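Local atomic coordinates of glutamate racemase (Bacillus anthracis, PDB entry 2DWU), a protein that belongs to the Asp/Glu/hydantoin racemase family of two-domain alpha/beta proteins and holds D-glutamic acid in a pocket between its parallel sheets. Residues B[52-55]-B[56-60]; B[95-99]-B[100-104]; B[171-174]-B[175-178]. All coordinates share one frame; numbering follows the deposited sequence. Where two conformers were deposited one is given.

Overall arrangement
The three contacts follow one another along the chain without touching, and each is local. Contact 1 lies within helix 51-65 and contact 2 at the turn from strand 96-98, at the edge of the six-stranded parallel sheet, into helix 100-110. Their centres are about 18 Å apart, their nearest atoms about 8 Å. Contact 3, at the end of helix 162-177 beside the four-stranded sheet, is remote, its centre about 31 Å from that of contact 1 and 26 Å from that of contact 2. Bound D-glutamic acid is about 6 Å from the Val99 side chain and 8 Å from that of Val54, but about 14 Å from that of Ala172.

Contact 1 of 3, residues B[52-55]-B[56-60]; sequences EEVQ and SFVFE
With CG trans to its own backbone N (chi1 -177°) and the chain extended beyond it, Glu53 reaches along helix 51-65 to Phe57, whose ring is swung beside its own N (chi1 -62°) to meet it. The two side chains are one helical turn apart. Glu53 CG lies over one face of the ring, 3.2 Å from Phe57 CZ, and the carboxylate continues outward with its plane only 11° from that of the ring. The same Phe57 ring has the backbone Glu53 O 3.3 Å above its plane, offset toward the rim.

Phe57 N donates to Glu53 O at 3.0 Å, the i to i+4 link of the helix. In the modelled conformer of Ser56, one of two, its OG also bonds to Glu53 O at 2.7 Å, tilted from the carbonyl plane; this second bond holds for that conformer alone. On another side of the helix Val54 CG1 and Val58 CG2 meet at 4.1 Å, and Val58 continues onto Ala80 and Thr84 of helix 78-91. Phe59 turns the edge of its ring to Gln55 O, which lies 3.2 Å from Phe59 CD1, while Phe59 N donates to the same oxygen, two residues further along the helix ladder.

Beyond the helix, Glu53 OE2 forms a salt bridge with Arg49, and Gln55 NE2 donates to Ala83 O. Phe57 also makes a cation-pi contact with Arg43, which in turn forms a salt bridge with Glu60. The aliphatic part of Glu53 thus packs on an aromatic face while its charge is paired, and each arginine would be expected to favour the ionised form of the acid it pairs with, Arg49 for Glu53 and Arg43 for Glu60.

Contact 2 of 3, residues B[95-99]-B[100-104]; sequences PVIGV and IHPGA
Pro102 points back toward segment 95-99, with its CD 3.0 Å and its CG 3.2 Å from Gly98 O. The same ring meets Ile97 more loosely, CG2 of the isoleucine being 4.4 Å from Pro102 CG, and the rest of Ile97 continues to Thr215 and Ile222 of helix 211-226. Val99 and Ile100, adjacent at the turn, both point away from the opposing segment. They share helix 78-91, Val99 touching Asn78 and Ile100 touching Ala82, and then diverge, Val99 to Thr215 and Ile100 to Met129 and Tyr130 of helix 129-137.

Strand 96-98 and helix 100-104 run at 56° to each other, a beta-to-alpha turn by which the chain leaves the six-stranded sheet for strand 115-120 of the four-stranded one. No hydrogen bond joins segments 95-99 and 100-104; Ala104 N to Ile100 O, 3.0 Å, is a backbone bond within segment 100-104. The His101 side chain packs on Gln224 of the second subunit, and its NE2 is hydrogen-bonded to a glycerol, probably from the crystallisation liquor.

The approach of Pro102 CD and CG to Gly98 O is a carbon-to-carbonyl contact. Pro102 has no N-H to offer this oxygen, and between the two segments the contact is apolar and van der Waals.

Contact 3 of 3, residues B[171-174]-B[175-178]; sequences QALL and PLTK
Leu174 meets the residues that follow it from CB to CD2. Its CB presses on the ring of the next residue, 3.4 Å from Pro175 CD, tighter than usual for two carbons. CG is set trans to the backbone N (chi1 -159°) and stays beside the proline, 4.1 Å from Pro175 N. At the tip, CD2 meets Thr177 OG1 at 3.4 Å and, just past the helix, Lys178 CE at 3.8 Å, the lysine chain running back extended to reach it.

The backbone carbonyl of Leu174 is the polar counterpart of this apolar contact. Thr177 OG1 donates to Leu174 O at 2.7 Å, in the carbonyl plane and on a lone pair, and Thr177 N adds a weak bond to the same oxygen. One residue earlier, Leu173 O receives Thr177 N at 3.1 Å and a weak, bent bond from Leu176 N. The helix is kinked where neither Pro175, which has no N-H, nor Leu176 makes a regular bond to the turn before, and the threonine hydroxyl supplies an extra tie across the irregular stretch.

Leu173 and Leu176 are buried, with CD2 of Leu173 4.2 Å from CD1 of Leu176. From there Leu173 packs on Ile198, Glu201 and Leu202 of helix 195-202, with Thr177 also resting on Leu202, whereas Pro175 and Leu176 lie against His146 and His144 of strand 142-147, an outer strand of the four-stranded sheet. The kinked helix end thus packs on both helix 195-202 and strand 142-147, with Leu174 and Lys178 exposed.

Contact 1 of 3, residues B[52-55]-B[56-60]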
ATOM      1  N   GLU B  52     -11.130 -15.968  23.637  1.00 18.24           N
ATOM      2  CA  GLU B  52     -10.149 -16.451  24.604  1.00 19.30           C
ATOM      3  C   GLU B  52      -9.418 -17.679  24.077  1.00 17.66           C
ATOM      4  O   GLU B  52      -8.198 -17.805  24.191  1.00 17.01           O
ATOM      5  CB  GLU B  52     -10.851 -16.781  25.930  1.00 23.28           C
ATOM      6  CG  GLU B  52     -11.500 -15.574  26.635  1.00 28.38           C
ATOM      7  CD  GLU B  52     -12.644 -14.902  25.848  1.00 31.77           C
ATOM      8  OE1 GLU B  52     -13.506 -15.609  25.257  1.00 29.06           O
ATOM      9  OE2 GLU B  52     -12.687 -13.645  25.841  1.00 34.12           O
ATOM     10  N   GLU B  53     -10.164 -18.592  23.481  1.00 15.86           N
ATOM     11  CA  GLU B  53      -9.572 -19.799  22.938  1.00 14.31           C
ATOM     12  C   GLU B  53      -8.638 -19.483  21.776  1.00 14.19           C
ATOM     13  O   GLU B  53      -7.513 -20.003  21.697  1.00 14.04           O
ATOM     14  CB  GLU B  53     -10.672 -20.739  22.467  1.00 17.28           C
ATOM     15  CG  GLU B  53     -10.173 -22.066  21.955  1.00 20.01           C
ATOM     16  CD  GLU B  53     -11.274 -23.112  21.911  1.00 21.78           C
ATOM     17  OE1 GLU B  53     -11.359 -23.938  22.848  1.00 24.49           O
ATOM     18  OE2 GLU B  53     -12.059 -23.108  20.946  1.00 19.74           O
ATOM     19  N   VAL B  54      -9.113 -18.656  20.850  1.00 12.53           N
ATOM     20  CA  VAL B  54      -8.281 -18.307  19.706  1.00 11.11           C
ATOM     21  C   VAL B  54      -6.987 -17.662  20.174  1.00 12.68           C
ATOM     22  O   VAL B  54      -5.919 -17.989  19.662  1.00 11.97           O
ATOM     23  CB  VAL B  54      -9.014 -17.352  18.757  1.00 10.40           C
ATOM     24  CG1 VAL B  54      -8.049 -16.803  17.718  1.00 10.39           C
ATOM     25  CG2 VAL B  54     -10.143 -18.089  18.073  1.00 12.10           C
ATOM     26  N   GLN B  55      -7.071 -16.744  21.137  1.00 12.65           N
ATOM     27  CA  GLN B  55      -5.855 -16.094  21.621  1.00 13.21           C
ATOM     28  C   GLN B  55      -4.867 -17.120  22.174  1.00 12.92           C
ATOM     29  O   GLN B  55      -3.655 -17.024  21.933  1.00 12.91           O
ATOM     30  CB  GLN B  55      -6.162 -15.081  22.718  1.00 13.33           C
ATOM     31  CG  GLN B  55      -6.929 -13.861  22.267  1.00 18.52           C
ATOM     32  CD  GLN B  55      -7.095 -12.839  23.382  1.00 23.02           C
ATOM     33  OE1 GLN B  55      -7.469 -13.188  24.504  1.00 26.38           O
ATOM     34  NE2 GLN B  55      -6.819 -11.576  23.079  1.00 23.74           N
ATOM     35  N   SER B  56      -5.364 -18.109  22.915  0.50 13.27           N
ATOM     36  CA  SER B  56      -4.461 -19.114  23.480  0.50 12.78           C
ATOM     37  C   SER B  56      -3.792 -19.930  22.379  0.50 12.72           C
ATOM     38  O   SER B  56      -2.597 -20.211  22.459  0.50 14.01           O
ATOM     39  CB  SER B  56      -5.201 -20.040  24.459  0.50 13.23           C
ATOM     40  OG  SER B  56      -6.109 -20.905  23.805  0.50 14.09           O
ATOM     41  N   PHE B  57      -4.550 -20.307  21.349  1.00 11.90           N
ATOM     42  CA  PHE B  57      -3.977 -21.069  20.236  1.00 11.37           C
ATOM     43  C   PHE B  57      -2.932 -20.267  19.454  1.00 11.10           C
ATOM     44  O   PHE B  57      -1.935 -20.824  18.971  1.00 12.39           O
ATOM     45  CB  PHE B  57      -5.055 -21.499  19.226  1.00 10.95           C
ATOM     46  CG  PHE B  57      -6.115 -22.405  19.788  1.00 12.58           C
ATOM     47  CD1 PHE B  57      -5.963 -23.029  21.021  1.00 12.96           C
ATOM     48  CD2 PHE B  57      -7.252 -22.680  19.028  1.00 11.55           C
ATOM     49  CE1 PHE B  57      -6.933 -23.927  21.493  1.00 13.41           C
ATOM     50  CE2 PHE B  57      -8.227 -23.578  19.491  1.00 12.57           C
ATOM     51  CZ  PHE B  57      -8.054 -24.197  20.728  1.00 13.23           C
ATOM     52  N   VAL B  58      -3.196 -18.978  19.261  1.00 11.61           N
ATOM     53  CA  VAL B  58      -2.269 -18.129  18.527  1.00  9.66           C
ATOM     54  C   VAL B  58      -0.969 -17.996  19.320  1.00 11.29           C
ATOM     55  O   VAL B  58       0.121 -18.068  18.750  1.00 12.01           O
ATOM     56  CB  VAL B  58      -2.890 -16.746  18.270  1.00 11.94           C
ATOM     57  CG1 VAL B  58      -1.819 -15.761  17.775  1.00 12.59           C
ATOM     58  CG2 VAL B  58      -4.024 -16.887  17.213  1.00 10.62           C
ATOM     59  N   PHE B  59      -1.077 -17.819  20.629  1.00 11.39           N
ATOM     60  CA  PHE B  59       0.146 -17.717  21.410  1.00 12.80           C
ATOM     61  C   PHE B  59       0.947 -19.014  21.403  1.00 14.32           C
ATOM     62  O   PHE B  59       2.175 -18.981  21.528  1.00 14.33           O
ATOM     63  CB  PHE B  59      -0.152 -17.231  22.828  1.00 14.88           C
ATOM     64  CG  PHE B  59      -0.152 -15.730  22.939  1.00 18.28           C
ATOM     65  CD1 PHE B  59      -1.345 -15.007  22.887  1.00 20.18           C
ATOM     66  CD2 PHE B  59       1.051 -15.027  23.000  1.00 19.40           C
ATOM     67  CE1 PHE B  59      -1.345 -13.615  22.885  1.00 19.13           C
ATOM     68  CE2 PHE B  59       1.066 -13.632  22.999  1.00 20.77           C
ATOM     69  CZ  PHE B  59      -0.136 -12.919  22.939  1.00 19.29           C
ATOM     70  N   GLU B  60       0.274 -20.154  21.265  1.00 13.54           N
ATOM     71  CA  GLU B  60       0.970 -21.436  21.161  1.00 13.91           C
ATOM     72  C   GLU B  60       1.737 -21.462  19.824  1.00 13.51           C
ATOM     73  O   GLU B  60       2.850 -21.958  19.756  1.00 13.49           O
ATOM     74  CB  GLU B  60      -0.015 -22.613  21.202  1.00 15.69           C
ATOM     75  CG  GLU B  60      -0.735 -22.750  22.523  1.00 16.86           C
ATOM     76  CD  GLU B  60      -1.484 -24.059  22.657  1.00 19.95           C
ATOM     77  OE1 GLU B  60      -1.718 -24.746  21.630  1.00 19.21           O
ATOM     78  OE2 GLU B  60      -1.852 -24.409  23.806  1.00 20.70           O
TER

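Contact 2 of 3, residues B[95-99]-B[100-104]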
ATOM      1  N   PRO B  95       8.193  -6.446  14.713  1.00 15.07           N
ATOM      2  CA  PRO B  95       6.976  -5.930  14.074  1.00 14.18           C
ATOM      3  C   PRO B  95       5.978  -7.076  13.887  1.00 13.26           C
ATOM      4  O   PRO B  95       6.353  -8.159  13.429  1.00 12.59           O
ATOM      5  CB  PRO B  95       7.459  -5.443  12.716  1.00 16.34           C
ATOM      6  CG  PRO B  95       8.897  -5.098  12.950  1.00 18.65           C
ATOM      7  CD  PRO B  95       9.377  -6.186  13.878  1.00 15.48           C
ATOM      8  N   VAL B  96       4.718  -6.825  14.211  1.00 12.42           N
ATOM      9  CA  VAL B  96       3.668  -7.814  14.037  1.00 11.29           C
ATOM     10  C   VAL B  96       2.668  -7.172  13.074  1.00 10.12           C
ATOM     11  O   VAL B  96       2.104  -6.105  13.364  1.00 13.25           O
ATOM     12  CB  VAL B  96       2.941  -8.179  15.367  1.00 12.80           C
ATOM     13  CG1 VAL B  96       1.873  -9.238  15.064  1.00 14.88           C
ATOM     14  CG2 VAL B  96       3.929  -8.753  16.392  1.00 12.77           C
ATOM     15  N   ILE B  97       2.475  -7.797  11.922  1.00  9.72           N
ATOM     16  CA  ILE B  97       1.577  -7.266  10.892  1.00 10.12           C
ATOM     17  C   ILE B  97       0.372  -8.197  10.769  1.00 11.28           C
ATOM     18  O   ILE B  97       0.531  -9.400  10.508  1.00 10.51           O
ATOM     19  CB  ILE B  97       2.289  -7.205   9.504  1.00 11.91           C
ATOM     20  CG1 ILE B  97       3.355  -6.086   9.460  1.00 13.92           C
ATOM     21  CG2 ILE B  97       1.279  -6.872   8.420  1.00 10.29           C
ATOM     22  CD1 ILE B  97       4.591  -6.314  10.314  1.00 16.98           C
ATOM     23  N   GLY B  98      -0.821  -7.648  10.961  1.00  9.98           N
ATOM     24  CA  GLY B  98      -2.049  -8.419  10.848  1.00  8.74           C
ATOM     25  C   GLY B  98      -2.638  -8.170   9.469  1.00  8.37           C
ATOM     26  O   GLY B  98      -2.228  -7.237   8.754  1.00  8.52           O
ATOM     27  N   VAL B  99      -3.632  -8.966   9.111  1.00  6.09           N
ATOM     28  CA  VAL B  99      -4.238  -8.847   7.781  1.00  8.24           C
ATOM     29  C   VAL B  99      -5.423  -7.891   7.702  1.00  8.27           C
ATOM     30  O   VAL B  99      -5.886  -7.574   6.601  1.00  9.57           O
ATOM     31  CB  VAL B  99      -4.697 -10.231   7.230  1.00  6.67           C
ATOM     32  CG1 VAL B  99      -3.484 -11.024   6.769  1.00  6.03           C
ATOM     33  CG2 VAL B  99      -5.446 -11.046   8.291  1.00  7.95           C
ATOM     34  N   ILE B 100      -5.887  -7.417   8.851  1.00  8.46           N
ATOM     35  CA  ILE B 100      -7.058  -6.523   8.882  1.00  7.77           C
ATOM     36  C   ILE B 100      -6.749  -5.067   8.520  1.00  7.14           C
ATOM     37  O   ILE B 100      -7.363  -4.531   7.595  1.00  6.82           O
ATOM     38  CB  ILE B 100      -7.751  -6.611  10.267  1.00  6.99           C
ATOM     39  CG1 ILE B 100      -8.297  -8.032  10.451  1.00  8.27           C
ATOM     40  CG2 ILE B 100      -8.872  -5.529  10.412  1.00  8.06           C
ATOM     41  CD1 ILE B 100      -8.986  -8.270  11.775  1.00 12.13           C
ATOM     42  N   HIS B 101      -5.782  -4.450   9.198  1.00  8.06           N
ATOM     43  CA  HIS B 101      -5.459  -3.060   8.928  1.00  8.33           C
ATOM     44  C   HIS B 101      -4.996  -2.786   7.500  1.00  7.45           C
ATOM     45  O   HIS B 101      -5.367  -1.760   6.917  1.00  7.03           O
ATOM     46  CB  HIS B 101      -4.457  -2.543   9.967  1.00  9.47           C
ATOM     47  CG  HIS B 101      -5.045  -2.432  11.341  1.00  9.83           C
ATOM     48  ND1 HIS B 101      -5.233  -3.525  12.160  1.00 11.52           N
ATOM     49  CD2 HIS B 101      -5.535  -1.365  12.018  1.00 12.21           C
ATOM     50  CE1 HIS B 101      -5.815  -3.136  13.286  1.00 13.58           C
ATOM     51  NE2 HIS B 101      -6.007  -1.828  13.225  1.00 13.43           N
ATOM     52  N   PRO B 102      -4.191  -3.680   6.905  1.00  7.42           N
ATOM     53  CA  PRO B 102      -3.768  -3.415   5.527  1.00  7.44           C
ATOM     54  C   PRO B 102      -4.971  -3.382   4.589  1.00  6.08           C
ATOM     55  O   PRO B 102      -5.006  -2.571   3.656  1.00  7.68           O
ATOM     56  CB  PRO B 102      -2.824  -4.594   5.203  1.00  6.64           C
ATOM     57  CG  PRO B 102      -2.215  -4.881   6.526  1.00  6.33           C
ATOM     58  CD  PRO B 102      -3.435  -4.799   7.489  1.00  7.40           C
ATOM     59  N   GLY B 103      -5.963  -4.240   4.845  1.00  6.89           N
ATOM     60  CA  GLY B 103      -7.168  -4.276   4.017  1.00  7.47           C
ATOM     61  C   GLY B 103      -7.993  -2.994   4.184  1.00  8.14           C
ATOM     62  O   GLY B 103      -8.495  -2.441   3.205  1.00  8.34           O
ATOM     63  N   ALA B 104      -8.137  -2.541   5.431  1.00  7.38           N
ATOM     64  CA  ALA B 104      -8.867  -1.294   5.706  1.00  7.32           C
ATOM     65  C   ALA B 104      -8.177  -0.118   5.010  1.00  7.60           C
ATOM     66  O   ALA B 104      -8.833   0.720   4.378  1.00  7.45           O
ATOM     67  CB  ALA B 104      -8.940  -1.029   7.209  1.00  9.68           C
TER

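Contact 3 of 3, residues B[171-174]-B[175-178]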
ATOM      1  N   GLN B 171     -26.060 -16.559  -1.649  1.00 13.93           N
ATOM      2  CA  GLN B 171     -26.701 -16.482  -0.355  1.00 15.17           C
ATOM      3  C   GLN B 171     -25.905 -15.653   0.643  1.00 14.69           C
ATOM      4  O   GLN B 171     -26.467 -14.877   1.423  1.00 15.16           O
ATOM      5  CB  GLN B 171     -26.900 -17.889   0.215  1.00 18.14           C
ATOM      6  CG  GLN B 171     -28.003 -18.678  -0.451  1.00 23.23           C
ATOM      7  CD  GLN B 171     -28.179 -20.053   0.166  1.00 24.55           C
ATOM      8  OE1 GLN B 171     -27.688 -20.322   1.272  1.00 26.63           O
ATOM      9  NE2 GLN B 171     -28.890 -20.927  -0.535  1.00 26.09           N
ATOM     10  N   ALA B 172     -24.588 -15.812   0.623  1.00 13.50           N
ATOM     11  CA  ALA B 172     -23.746 -15.084   1.559  1.00 12.94           C
ATOM     12  C   ALA B 172     -23.741 -13.584   1.292  1.00 13.69           C
ATOM     13  O   ALA B 172     -23.723 -12.797   2.233  1.00 14.20           O
ATOM     14  CB  ALA B 172     -22.298 -15.615   1.500  1.00 13.19           C
ATOM     15  N   LEU B 173     -23.745 -13.204   0.016  1.00 14.43           N
ATOM     16  CA  LEU B 173     -23.668 -11.787  -0.348  1.00 14.29           C
ATOM     17  C   LEU B 173     -25.004 -11.071  -0.499  1.00 15.19           C
ATOM     18  O   LEU B 173     -25.024  -9.859  -0.701  1.00 15.52           O
ATOM     19  CB  LEU B 173     -22.856 -11.619  -1.633  1.00 14.50           C
ATOM     20  CG  LEU B 173     -21.345 -11.904  -1.584  1.00 17.08           C
ATOM     21  CD1 LEU B 173     -20.778 -11.832  -2.973  1.00 17.89           C
ATOM     22  CD2 LEU B 173     -20.647 -10.905  -0.670  1.00 19.52           C
ATOM     23  N   LEU B 174     -26.113 -11.787  -0.374  1.00 16.44           N
ATOM     24  CA  LEU B 174     -27.417 -11.136  -0.521  1.00 18.52           C
ATOM     25  C   LEU B 174     -27.530  -9.866   0.348  1.00 18.68           C
ATOM     26  O   LEU B 174     -27.931  -8.808  -0.143  1.00 18.94           O
ATOM     27  CB  LEU B 174     -28.538 -12.121  -0.178  1.00 20.44           C
ATOM     28  CG  LEU B 174     -29.965 -11.878  -0.702  1.00 24.74           C
ATOM     29  CD1 LEU B 174     -30.925 -12.131   0.431  1.00 25.98           C
ATOM     30  CD2 LEU B 174     -30.146 -10.486  -1.263  1.00 23.23           C
ATOM     31  N   PRO B 175     -27.149  -9.932   1.634  1.00 19.84           N
ATOM     32  CA  PRO B 175     -27.269  -8.704   2.433  1.00 20.83           C
ATOM     33  C   PRO B 175     -26.486  -7.510   1.874  1.00 20.94           C
ATOM     34  O   PRO B 175     -26.947  -6.361   1.978  1.00 20.16           O
ATOM     35  CB  PRO B 175     -26.763  -9.132   3.803  1.00 22.39           C
ATOM     36  CG  PRO B 175     -27.168 -10.599   3.865  1.00 22.40           C
ATOM     37  CD  PRO B 175     -26.750 -11.072   2.481  1.00 20.45           C
ATOM     38  N   LEU B 176     -25.315  -7.758   1.280  1.00 18.68           N
ATOM     39  CA  LEU B 176     -24.528  -6.660   0.733  1.00 17.41           C
ATOM     40  C   LEU B 176     -25.039  -6.145  -0.590  1.00 16.60           C
ATOM     41  O   LEU B 176     -24.744  -5.001  -0.942  1.00 15.79           O
ATOM     42  CB  LEU B 176     -23.041  -7.036   0.575  1.00 18.17           C
ATOM     43  CG  LEU B 176     -22.197  -6.936   1.845  1.00 22.60           C
ATOM     44  CD1 LEU B 176     -20.785  -7.377   1.529  1.00 22.96           C
ATOM     45  CD2 LEU B 176     -22.205  -5.504   2.403  1.00 23.10           C
ATOM     46  N   THR B 177     -25.775  -6.970  -1.342  1.00 15.13           N
ATOM     47  CA  THR B 177     -26.298  -6.519  -2.632  1.00 17.10           C
ATOM     48  C   THR B 177     -27.357  -5.452  -2.373  1.00 15.68           C
ATOM     49  O   THR B 177     -27.680  -4.669  -3.265  1.00 16.85           O
ATOM     50  CB  THR B 177     -26.967  -7.646  -3.450  1.00 16.23           C
ATOM     51  OG1 THR B 177     -28.119  -8.126  -2.749  1.00 16.92           O
ATOM     52  CG2 THR B 177     -25.972  -8.796  -3.715  1.00 18.38           C
ATOM     53  N   LYS B 178     -27.869  -5.416  -1.144  1.00 15.80           N
ATOM     54  CA  LYS B 178     -28.911  -4.449  -0.776  1.00 16.79           C
ATOM     55  C   LYS B 178     -28.316  -3.153  -0.276  1.00 16.29           C
ATOM     56  O   LYS B 178     -29.027  -2.157  -0.105  1.00 16.02           O
ATOM     57  CB  LYS B 178     -29.791  -5.002   0.346  1.00 17.83           C
ATOM     58  CG  LYS B 178     -30.585  -6.235  -0.041  1.00 19.85           C
ATOM     59  CD  LYS B 178     -31.345  -6.744   1.154  1.00 21.44           C
ATOM     60  CE  LYS B 178     -32.114  -8.006   0.787  1.00 23.80           C
ATOM     61  NZ  LYS B 178     -32.749  -8.607   1.992  1.00 25.56           N
TER